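Local coordinates for hypothetical glycoside hydrolase (Parabacteroides distasonis, PDB 3TAW), which is of unknown function but is probably a glycoside hydrolase-like protein with a five-bladed beta-propeller fold, at residues T10-R19 against G298-D309; V328-L336 against V347-N355. All coordinates share one frame; numbering follows the deposited sequence. Where two conformers were deposited one is given.

Contact 1 of 2, residues T10-R19 against G298-D309; sequences TAWCLDGFER and GRLDKPFLQPTD
Between Thr-10 opposite Leu-300 and Phe-17 opposite Leu-305, two mostly irregular segments run in the same direction, their CA atoms 7.4 and 7.9 Å apart at these pairs, so side chains and waters fill the gap. In what is probably a five-bladed beta-propeller, 298-309 leads out of strand 296-299, and the N-terminal loop runs alongside it as segment 10-19. At one end, the CD2 methyl of Leu-300 meets Thr-10 CG2 at 3.9 Å and also touches Trp-12 and Cys-13, a small apolar cluster. The indole, its CG held between backbone N and carbonyl carbon (chi1 55°), lays CZ2 against the strand, 3.7 Å from Arg-299 N; the missing side chain of Gly-298 makes room for it. Midway, Phe-17 CD2 touches Phe-304 CE2 at 3.8 Å with the rings inclined by 44°, and both pack on Leu-336 of strand 333-340. At the other end, the long arm of Arg-19 spans the gap. Its NH2 gives a weak bond to Gln-306 O (2.9 Å), the same carbonyl that accepts Thr-308 OG1, while Thr-308 lies over one guanidinium face; the stronger partner of NH2 is Glu-312, in a salt bridge, and Asp-309 adds a more distant negative charge. Water 2, in the guanidinium plane, accepts from both Arg-19 NH1 and, at 3.1 Å, Gln-306 N.

Contact 2 of 2, residues V328-L336 against V347-N355; sequences VYYRNKWYL and VAVSDKQLN. With MG (magnesium ion), chain D; EDO (1,2-ethanediol), chain J.
The antiparallel hairpin of strands 333-340 and 344-350, probably part of a propeller blade, pairs Trp-334 with Ser-350 and Leu-336 with Ala-348 through two reciprocal pairs of backbone bonds; Leu-336 N to Ala-348 O is 2.9 Å. Between them Tyr-335 faces Val-349 as a non-hydrogen-bonded pair. The two side chains lie side by side, and Val-349 CG1 sits over the tyrosine face, 4.2 Å from the ring centroid, a CH-pi contact well served by a branched residue. Lys-333 runs extended beside Asp-351, then bends at its last torsion (chi4 -92°) to bring NZ 2.7 Å from Asp-351 OD1, a salt bridge on the syn lone pair; Asp-351 has two conformers, and this holds for one of them. Beyond the strand, Gln-353 folds back with its amide split between tasks: OE1 takes a weak bond from Tyr-329 OH (2.7 Å), while NE2 reaches Asn-332 O at 3.3 Å and Asp-351 O at 2.8 Å. That same tyrosine places CD1 over the centre of the Trp-334 indole. Asn-355 OD1 then binds magnesium at 2.1 Å together with Phe-356. The indole packs on Leu-14 of the N-terminal loop, whereas Tyr-335 and Tyr-330 reach Ile-62 of strand 61-69, joining this sheet to its neighbour.

Contacts 1 and 2 have centres about 13 Å apart, on the same side of the chain's centre, and the N-terminal loop meets both. Asp-15 and Lys-352 meet at the joint: Asp-15 O lies 2.7 Å from Ser-350 OG, probably hydrogen-bonded, while Asp-15 OD1 forms a salt bridge of 2.8 Å with Lys-352 NZ, whose ammonium also binds Cys-13 O. A long basic side chain thus ties the two together, and Glu-18 adds backbone bonds to Val-349, on strand 344-350, outermost in its sheet. Segment 10-19 thus contacts both 298-309 and the last sheet, on which Phe-304 and Leu-305 also pack, linking the chain's two ends. The magnesium of contact 2 lies about 12 Å from the Trp-12 side chain of contact 1.

Contact 1 of 2, residues T10-R19 against G298-D309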
loop_
_atom_site.group_PDB
_atom_site.type_symbol
_atom_site.label_atom_id
_atom_site.label_comp_id
_atom_site.label_asym_id
_atom_site.label_seq_id
_atom_site.Cartn_x
_atom_site.Cartn_y
_atom_site.Cartn_z
ATOM N N THR A 10 -21.578 7.063 -8.672
ATOM C CA THR A 10 -20.411 6.264 -8.277
ATOM C C THR A 10 -20.056 5.146 -9.268
ATOM O O THR A 10 -19.301 4.245 -8.916
ATOM C CB THR A 10 -20.596 5.603 -6.892
ATOM O OG1 THR A 10 -21.578 4.563 -6.984
ATOM C CG2 THR A 10 -20.983 6.615 -5.842
ATOM N N ALA A 11 -20.584 5.201 -10.497
ATOM C CA ALA A 11 -20.239 4.228 -11.553
ATOM C C ALA A 11 -18.729 4.134 -11.826
ATOM O O ALA A 11 -18.253 3.092 -12.254
ATOM C CB ALA A 11 -20.966 4.560 -12.847
ATOM N N TRP A 12 -17.995 5.224 -11.581
ATOM C CA TRP A 12 -16.540 5.276 -11.792
ATOM C C TRP A 12 -15.742 4.428 -10.807
ATOM O O TRP A 12 -14.566 4.155 -11.066
ATOM C CB TRP A 12 -16.010 6.725 -11.669
ATOM C CG TRP A 12 -16.365 7.396 -10.358
ATOM C CD1 TRP A 12 -17.460 8.193 -10.110
ATOM C CD2 TRP A 12 -15.639 7.324 -9.114
ATOM N NE1 TRP A 12 -17.452 8.619 -8.802
ATOM C CE2 TRP A 12 -16.343 8.113 -8.172
ATOM C CE3 TRP A 12 -14.463 6.691 -8.711
ATOM C CZ2 TRP A 12 -15.919 8.256 -6.848
ATOM C CZ3 TRP A 12 -14.027 6.856 -7.391
ATOM C CH2 TRP A 12 -14.751 7.641 -6.482
ATOM N N CYS A 13 -16.328 4.069 -9.671
ATOM C CA CYS A 13 -15.541 3.421 -8.615
ATOM C C CYS A 13 -15.394 1.921 -8.844
ATOM O O CYS A 13 -16.161 1.302 -9.564
ATOM C CB CYS A 13 -16.095 3.739 -7.229
ATOM S SG CYS A 13 -17.475 2.745 -6.683
ATOM N N LEU A 14 -14.364 1.346 -8.245
ATOM C CA LEU A 14 -14.150 -0.093 -8.341
ATOM C C LEU A 14 -14.777 -0.718 -7.098
ATOM O O LEU A 14 -14.137 -0.898 -6.063
ATOM C CB LEU A 14 -12.663 -0.420 -8.472
ATOM C CG LEU A 14 -12.339 -1.905 -8.687
ATOM C CD1 LEU A 14 -12.934 -2.411 -9.999
ATOM C CD2 LEU A 14 -10.841 -2.110 -8.660
ATOM N N ASP A 15 -16.057 -1.020 -7.214
ATOM C CA ASP A 15 -16.805 -1.654 -6.141
ATOM C C ASP A 15 -17.218 -3.057 -6.588
ATOM O O ASP A 15 -16.611 -3.623 -7.496
ATOM C CB ASP A 15 -17.975 -0.755 -5.678
ATOM C CG ASP A 15 -18.987 -0.449 -6.768
ATOM O OD1 ASP A 15 -18.888 -0.947 -7.909
ATOM O OD2 ASP A 15 -19.910 0.338 -6.441
ATOM N N GLY A 16 -18.213 -3.639 -5.940
ATOM C CA GLY A 16 -18.605 -5.008 -6.233
ATOM C C GLY A 16 -17.726 -6.046 -5.529
ATOM O O GLY A 16 -17.783 -7.231 -5.855
ATOM N N PHE A 17 -16.920 -5.613 -4.560
ATOM C CA PHE A 17 -16.036 -6.549 -3.867
ATOM C C PHE A 17 -16.796 -7.441 -2.893
ATOM O O PHE A 17 -17.711 -6.983 -2.200
ATOM C CB PHE A 17 -14.907 -5.820 -3.141
ATOM C CG PHE A 17 -13.822 -5.372 -4.051
ATOM C CD1 PHE A 17 -12.954 -6.297 -4.602
ATOM C CD2 PHE A 17 -13.688 -4.030 -4.398
ATOM C CE1 PHE A 17 -11.940 -5.895 -5.461
ATOM C CE2 PHE A 17 -12.687 -3.618 -5.250
ATOM C CZ PHE A 17 -11.806 -4.546 -5.794
ATOM N N GLU A 18 -16.422 -8.714 -2.874
ATOM C CA GLU A 18 -16.996 -9.679 -1.943
ATOM C C GLU A 18 -15.874 -10.553 -1.411
ATOM O O GLU A 18 -15.020 -11.010 -2.165
ATOM C CB GLU A 18 -18.021 -10.578 -2.631
ATOM C CG GLU A 18 -19.058 -9.826 -3.425
ATOM C CD GLU A 18 -20.209 -10.695 -3.885
ATOM O OE1 GLU A 18 -20.144 -11.935 -3.745
ATOM O OE2 GLU A 18 -21.200 -10.118 -4.374
ATOM N N ARG A 19 -15.875 -10.771 -0.105
ATOM C CA ARG A 19 -14.987 -11.763 0.500
ATOM C C ARG A 19 -15.448 -13.154 0.075
ATOM O O ARG A 19 -16.596 -13.506 0.300
ATOM C CB ARG A 19 -15.070 -11.680 2.025
ATOM C CG ARG A 19 -14.643 -10.349 2.614
ATOM C CD ARG A 19 -15.203 -10.183 4.024
ATOM N NE ARG A 19 -14.728 -8.975 4.700
ATOM C CZ ARG A 19 -15.231 -7.761 4.504
ATOM N NH1 ARG A 19 -16.232 -7.563 3.652
ATOM N NH2 ARG A 19 -14.750 -6.721 5.169
ATOM N N GLY A 298 -14.202 13.213 -7.747
ATOM C CA GLY A 298 -15.088 12.240 -7.101
ATOM C C GLY A 298 -14.487 11.752 -5.800
ATOM O O GLY A 298 -13.277 11.739 -5.646
ATOM N N ARG A 299 -15.360 11.377 -4.868
ATOM C CA ARG A 299 -14.942 10.816 -3.569
ATOM C C ARG A 299 -16.132 10.125 -2.922
ATOM O O ARG A 299 -17.208 10.727 -2.816
ATOM C CB ARG A 299 -14.448 11.944 -2.675
ATOM C CG ARG A 299 -13.798 11.546 -1.373
ATOM C CD ARG A 299 -13.243 12.793 -0.702
ATOM N NE ARG A 299 -12.578 12.538 0.567
ATOM C CZ ARG A 299 -11.966 13.459 1.309
ATOM N NH1 ARG A 299 -11.936 14.731 0.911
ATOM N NH2 ARG A 299 -11.368 13.122 2.449
ATOM N N LEU A 300 -15.962 8.873 -2.488
ATOM C CA LEU A 300 -17.085 8.129 -1.912
ATOM C C LEU A 300 -17.441 8.714 -0.559
ATOM O O LEU A 300 -16.547 8.982 0.240
ATOM C CB LEU A 300 -16.759 6.644 -1.746
ATOM C CG LEU A 300 -16.453 5.889 -3.036
ATOM C CD1 LEU A 300 -16.161 4.408 -2.693
ATOM C CD2 LEU A 300 -17.590 6.018 -4.023
ATOM N N ASP A 301 -18.738 8.899 -0.321
ATOM C CA ASP A 301 -19.252 9.376 0.973
ATOM C C ASP A 301 -19.117 8.332 2.078
ATOM O O ASP A 301 -19.028 8.675 3.256
ATOM C CB ASP A 301 -20.757 9.659 0.883
ATOM C CG ASP A 301 -21.113 10.878 0.075
ATOM O OD1 ASP A 301 -20.319 11.825 -0.058
ATOM O OD2 ASP A 301 -22.281 10.896 -0.379
ATOM N N LYS A 302 -19.192 7.056 1.694
ATOM C CA LYS A 302 -19.133 5.937 2.633
ATOM C C LYS A 302 -18.105 4.927 2.126
ATOM O O LYS A 302 -17.869 4.830 0.916
ATOM C CB LYS A 302 -20.488 5.250 2.727
ATOM C CG LYS A 302 -21.596 6.133 3.297
ATOM C CD LYS A 302 -22.900 5.389 3.396
ATOM C CE LYS A 302 -24.036 6.365 3.591
ATOM N NZ LYS A 302 -25.323 5.674 3.893
ATOM N N PRO A 303 -17.498 4.170 3.045
ATOM C CA PRO A 303 -16.455 3.229 2.632
ATOM C C PRO A 303 -17.014 2.085 1.785
ATOM O O PRO A 303 -18.179 1.713 1.944
ATOM C CB PRO A 303 -15.907 2.702 3.960
ATOM C CG PRO A 303 -16.983 2.928 4.957
ATOM C CD PRO A 303 -17.750 4.123 4.493
ATOM N N PHE A 304 -16.195 1.557 0.884
ATOM C CA PHE A 304 -16.603 0.437 0.028
ATOM C C PHE A 304 -16.191 -0.879 0.691
ATOM O O PHE A 304 -16.605 -1.929 0.247
ATOM C CB PHE A 304 -16.035 0.525 -1.379
ATOM C CG PHE A 304 -14.574 0.227 -1.478
ATOM C CD1 PHE A 304 -13.637 1.202 -1.235
ATOM C CD2 PHE A 304 -14.131 -1.028 -1.841
ATOM C CE1 PHE A 304 -12.288 0.924 -1.311
ATOM C CE2 PHE A 304 -12.784 -1.313 -1.944
ATOM C CZ PHE A 304 -11.854 -0.328 -1.681
ATOM N N LEU A 305 -15.395 -0.798 1.750
ATOM C CA LEU A 305 -14.972 -1.975 2.523
ATOM C C LEU A 305 -14.797 -1.532 3.972
ATOM O O LEU A 305 -14.209 -0.492 4.213
ATOM C CB LEU A 305 -13.653 -2.512 1.987
ATOM C CG LEU A 305 -13.195 -3.914 2.423
ATOM C CD1 LEU A 305 -14.048 -5.001 1.756
ATOM C CD2 LEU A 305 -11.704 -4.112 2.072
ATOM N N GLN A 306 -15.306 -2.314 4.923
ATOM C CA GLN A 306 -15.174 -1.982 6.344
ATOM C C GLN A 306 -14.924 -3.256 7.150
ATOM O O GLN A 306 -15.259 -4.349 6.685
ATOM C CB GLN A 306 -16.439 -1.262 6.862
ATOM C CG GLN A 306 -17.685 -2.134 6.922
ATOM C CD GLN A 306 -18.875 -1.441 7.599
ATOM O OE1 GLN A 306 -19.906 -1.258 6.972
ATOM N NE2 GLN A 306 -18.729 -1.055 8.857
ATOM N N PRO A 307 -14.299 -3.122 8.329
ATOM C CA PRO A 307 -14.102 -4.321 9.160
ATOM C C PRO A 307 -15.428 -5.016 9.468
ATOM O O PRO A 307 -16.387 -4.379 9.935
ATOM C CB PRO A 307 -13.436 -3.777 10.409
ATOM C CG PRO A 307 -12.715 -2.566 9.943
ATOM C CD PRO A 307 -13.650 -1.940 8.933
ATOM N N THR A 308 -15.466 -6.317 9.195
ATOM C CA THR A 308 -16.690 -7.110 9.285
ATOM C C THR A 308 -16.439 -8.396 10.053
ATOM O O THR A 308 -17.120 -8.664 11.048
ATOM C CB THR A 308 -17.226 -7.409 7.888
ATOM O OG1 THR A 308 -17.421 -6.150 7.197
ATOM C CG2 THR A 308 -18.547 -8.196 7.948
ATOM N N ASP A 309 -15.465 -9.186 9.607
ATOM C CA ASP A 309 -15.067 -10.386 10.349
ATOM C C ASP A 309 -14.272 -10.014 11.610
ATOM O O ASP A 309 -13.659 -8.954 11.676
ATOM C CB ASP A 309 -14.283 -11.348 9.446
ATOM C CG ASP A 309 -15.156 -11.960 8.375
ATOM O OD1 ASP A 309 -16.337 -12.208 8.688
ATOM O OD2 ASP A 309 -14.695 -12.171 7.224
HETATM O O HOH W 1 -17.062 -3.003 -2.867
HETATM O O HOH W 2 -17.179 -4.559 3.895
#

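Contact 2 of 2, residues V328-L336 against V347-N355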
loop_
_atom_site.group_PDB
_atom_site.type_symbol
_atom_site.label_atom_id
_atom_site.label_comp_id
_atom_site.label_asym_id
_atom_site.label_seq_id
_atom_site.Cartn_x
_atom_site.Cartn_y
_atom_site.Cartn_z
ATOM N N VAL A 328 -4.846 -6.529 -8.095
ATOM C CA VAL A 328 -4.488 -7.095 -9.389
ATOM C C VAL A 328 -5.733 -7.482 -10.185
ATOM O O VAL A 328 -6.775 -7.813 -9.614
ATOM C CB VAL A 328 -3.560 -8.339 -9.270
ATOM C CG1 VAL A 328 -2.202 -7.955 -8.657
ATOM C CG2 VAL A 328 -4.237 -9.475 -8.455
ATOM N N TYR A 329 -5.598 -7.461 -11.510
ATOM C CA TYR A 329 -6.606 -7.946 -12.429
ATOM C C TYR A 329 -6.089 -9.269 -12.991
ATOM O O TYR A 329 -5.082 -9.294 -13.718
ATOM C CB TYR A 329 -6.804 -6.932 -13.553
ATOM C CG TYR A 329 -7.926 -7.302 -14.464
ATOM C CD1 TYR A 329 -9.234 -7.236 -14.022
ATOM C CD2 TYR A 329 -7.684 -7.763 -15.754
ATOM C CE1 TYR A 329 -10.290 -7.588 -14.845
ATOM C CE2 TYR A 329 -8.733 -8.113 -16.586
ATOM C CZ TYR A 329 -10.024 -8.036 -16.115
ATOM O OH TYR A 329 -11.082 -8.377 -16.921
ATOM N N TYR A 330 -6.754 -10.363 -12.634
ATOM C CA TYR A 330 -6.236 -11.725 -12.895
ATOM C C TYR A 330 -7.417 -12.616 -13.225
ATOM O O TYR A 330 -8.433 -12.559 -12.542
ATOM C CB TYR A 330 -5.540 -12.247 -11.647
ATOM C CG TYR A 330 -4.785 -13.538 -11.820
ATOM C CD1 TYR A 330 -3.567 -13.561 -12.463
ATOM C CD2 TYR A 330 -5.266 -14.724 -11.281
ATOM C CE1 TYR A 330 -2.842 -14.751 -12.612
ATOM C CE2 TYR A 330 -4.559 -15.913 -11.396
ATOM C CZ TYR A 330 -3.347 -15.931 -12.071
ATOM O OH TYR A 330 -2.625 -17.117 -12.220
ATOM N N ARG A 331 -7.293 -13.410 -14.277
ATOM C CA ARG A 331 -8.383 -14.308 -14.689
ATOM C C ARG A 331 -9.727 -13.563 -14.719
ATOM O O ARG A 331 -10.727 -14.019 -14.188
ATOM C CB ARG A 331 -8.456 -15.523 -13.756
ATOM C CG ARG A 331 -7.214 -16.357 -13.765
ATOM C CD ARG A 331 -7.294 -17.525 -12.734
ATOM N NE ARG A 331 -8.407 -18.438 -13.014
ATOM C CZ ARG A 331 -8.665 -19.543 -12.312
ATOM N NH1 ARG A 331 -7.886 -19.898 -11.286
ATOM N NH2 ARG A 331 -9.712 -20.296 -12.630
ATOM N N ASN A 332 -9.707 -12.388 -15.326
ATOM C CA ASN A 332 -10.899 -11.590 -15.589
ATOM C C ASN A 332 -11.639 -11.050 -14.364
ATOM O O ASN A 332 -12.809 -10.626 -14.461
ATOM C CB ASN A 332 -11.832 -12.336 -16.553
ATOM C CG ASN A 332 -11.247 -12.395 -17.954
ATOM O OD1 ASN A 332 -11.141 -11.369 -18.625
ATOM N ND2 ASN A 332 -10.846 -13.556 -18.380
ATOM N N LYS A 333 -10.943 -11.009 -13.236
ATOM C CA LYS A 333 -11.503 -10.434 -12.004
ATOM C C LYS A 333 -10.465 -9.566 -11.279
ATOM O O LYS A 333 -9.251 -9.709 -11.474
ATOM C CB LYS A 333 -11.942 -11.553 -11.048
ATOM C CG LYS A 333 -13.027 -12.504 -11.574
ATOM C CD LYS A 333 -13.307 -13.605 -10.530
ATOM C CE LYS A 333 -14.433 -14.557 -10.935
ATOM N NZ LYS A 333 -15.768 -14.111 -10.422
ATOM N N TRP A 334 -10.952 -8.713 -10.383
ATOM C CA TRP A 334 -10.073 -7.934 -9.526
ATOM C C TRP A 334 -9.928 -8.615 -8.179
ATOM O O TRP A 334 -10.928 -8.966 -7.560
ATOM C CB TRP A 334 -10.646 -6.556 -9.302
ATOM C CG TRP A 334 -10.679 -5.730 -10.515
ATOM C CD1 TRP A 334 -11.730 -5.569 -11.354
ATOM C CD2 TRP A 334 -9.615 -4.931 -11.038
ATOM N NE1 TRP A 334 -11.393 -4.732 -12.385
ATOM C CE2 TRP A 334 -10.110 -4.304 -12.212
ATOM C CE3 TRP A 334 -8.302 -4.693 -10.648
ATOM C CZ2 TRP A 334 -9.332 -3.462 -12.989
ATOM C CZ3 TRP A 334 -7.522 -3.833 -11.430
ATOM C CH2 TRP A 334 -8.058 -3.240 -12.591
ATOM N N TYR A 335 -8.679 -8.797 -7.754
ATOM C CA TYR A 335 -8.345 -9.339 -6.455
ATOM C C TYR A 335 -7.678 -8.240 -5.634
ATOM O O TYR A 335 -6.632 -7.710 -6.021
ATOM C CB TYR A 335 -7.398 -10.534 -6.602
ATOM C CG TYR A 335 -8.041 -11.722 -7.270
ATOM C CD1 TYR A 335 -8.157 -11.789 -8.654
ATOM C CD2 TYR A 335 -8.569 -12.768 -6.520
ATOM C CE1 TYR A 335 -8.767 -12.874 -9.268
ATOM C CE2 TYR A 335 -9.181 -13.859 -7.126
ATOM C CZ TYR A 335 -9.273 -13.907 -8.516
ATOM O OH TYR A 335 -9.905 -14.995 -9.146
ATOM N N LEU A 336 -8.321 -7.896 -4.528
ATOM C CA LEU A 336 -7.922 -6.823 -3.613
ATOM C C LEU A 336 -7.399 -7.435 -2.315
ATOM O O LEU A 336 -8.112 -8.188 -1.677
ATOM C CB LEU A 336 -9.141 -5.943 -3.300
ATOM C CG LEU A 336 -8.938 -4.817 -2.297
ATOM C CD1 LEU A 336 -7.982 -3.745 -2.874
ATOM C CD2 LEU A 336 -10.273 -4.219 -1.857
ATOM N N VAL A 347 -8.434 -11.273 1.279
ATOM C CA VAL A 347 -8.755 -10.989 -0.117
ATOM C C VAL A 347 -10.260 -10.702 -0.289
ATOM O O VAL A 347 -11.107 -11.298 0.374
ATOM C CB VAL A 347 -8.299 -12.134 -1.065
ATOM C CG1 VAL A 347 -9.119 -13.424 -0.865
ATOM C CG2 VAL A 347 -8.319 -11.666 -2.524
ATOM N N ALA A 348 -10.575 -9.771 -1.177
ATOM C CA ALA A 348 -11.935 -9.589 -1.679
ATOM C C ALA A 348 -11.843 -9.538 -3.216
ATOM O O ALA A 348 -10.822 -9.122 -3.784
ATOM C CB ALA A 348 -12.592 -8.305 -1.102
ATOM N N VAL A 349 -12.907 -9.974 -3.878
ATOM C CA VAL A 349 -12.886 -10.190 -5.331
ATOM C C VAL A 349 -14.052 -9.450 -5.940
ATOM O O VAL A 349 -15.131 -9.400 -5.351
ATOM C CB VAL A 349 -12.910 -11.697 -5.670
ATOM C CG1 VAL A 349 -12.760 -11.941 -7.180
ATOM C CG2 VAL A 349 -11.787 -12.413 -4.923
ATOM N N SER A 350 -13.812 -8.797 -7.074
ATOM C CA SER A 350 -14.875 -8.124 -7.826
ATOM C C SER A 350 -14.830 -8.469 -9.315
ATOM O O SER A 350 -13.760 -8.679 -9.883
ATOM C CB SER A 350 -14.736 -6.613 -7.697
ATOM O OG SER A 350 -15.730 -5.954 -8.484
ATOM N N ASP A 351 -16.016 -8.475 -9.919
ATOM C CA ASP A 351 -16.194 -8.756 -11.334
ATOM C C ASP A 351 -16.367 -7.460 -12.138
ATOM O O ASP A 351 -16.478 -7.507 -13.364
ATOM C CB ASP A 351 -17.417 -9.655 -11.525
ATOM C CG ASP A 351 -17.174 -11.088 -11.058
ATOM O OD1 ASP A 351 -16.156 -11.685 -11.448
ATOM O OD2 ASP A 351 -18.003 -11.627 -10.311
ATOM N N LYS A 352 -16.367 -6.314 -11.454
ATOM C CA LYS A 352 -16.663 -5.029 -12.092
ATOM C C LYS A 352 -15.656 -4.719 -13.181
ATOM O O LYS A 352 -14.461 -4.872 -12.984
ATOM C CB LYS A 352 -16.673 -3.878 -11.086
ATOM C CG LYS A 352 -17.196 -2.554 -11.718
ATOM C CD LYS A 352 -17.558 -1.529 -10.693
ATOM C CE LYS A 352 -18.240 -0.252 -11.295
ATOM N NZ LYS A 352 -18.818 0.617 -10.190
ATOM N N GLN A 353 -16.137 -4.265 -14.329
ATOM C CA GLN A 353 -15.222 -3.938 -15.397
ATOM C C GLN A 353 -15.174 -2.412 -15.508
ATOM O O GLN A 353 -16.180 -1.760 -15.703
ATOM C CB GLN A 353 -15.595 -4.661 -16.703
ATOM C CG GLN A 353 -15.643 -6.250 -16.581
ATOM C CD GLN A 353 -14.310 -6.960 -16.180
ATOM O OE1 GLN A 353 -13.248 -6.756 -16.795
ATOM N NE2 GLN A 353 -14.392 -7.850 -15.187
ATOM N N LEU A 354 -13.985 -1.859 -15.317
ATOM C CA LEU A 354 -13.785 -0.414 -15.419
ATOM C C LEU A 354 -13.630 -0.067 -16.888
ATOM O O LEU A 354 -13.347 -0.955 -17.721
ATOM C CB LEU A 354 -12.541 0.015 -14.652
ATOM C CG LEU A 354 -12.546 -0.195 -13.133
ATOM C CD1 LEU A 354 -11.192 0.172 -12.518
ATOM C CD2 LEU A 354 -13.669 0.617 -12.531
ATOM N N ASN A 355 -13.803 1.214 -17.201
ATOM C CA ASN A 355 -13.753 1.665 -18.584
ATOM C C ASN A 355 -12.355 2.171 -18.962
ATOM O O ASN A 355 -11.912 3.224 -18.460
ATOM C CB ASN A 355 -14.786 2.766 -18.789
ATOM C CG ASN A 355 -14.841 3.237 -20.213
ATOM O OD1 ASN A 355 -14.259 2.602 -21.103
ATOM N ND2 ASN A 355 -15.551 4.350 -20.457
HETATM MG MG MG D . -13.752 2.117 -23.036
HETATM C C1 EDO J . -5.013 -11.566 -16.634
HETATM O O1 EDO J . -4.882 -12.844 -15.966
HETATM C C2 EDO J . -6.441 -11.023 -16.508
HETATM O O2 EDO J . -7.441 -11.906 -17.059
HETATM O O HOH W 3 -15.309 -11.342 -14.151
HETATM O O HOH W 4 -16.881 -12.800 -8.307
HETATM O O HOH W 5 -11.708 -3.976 -15.667
#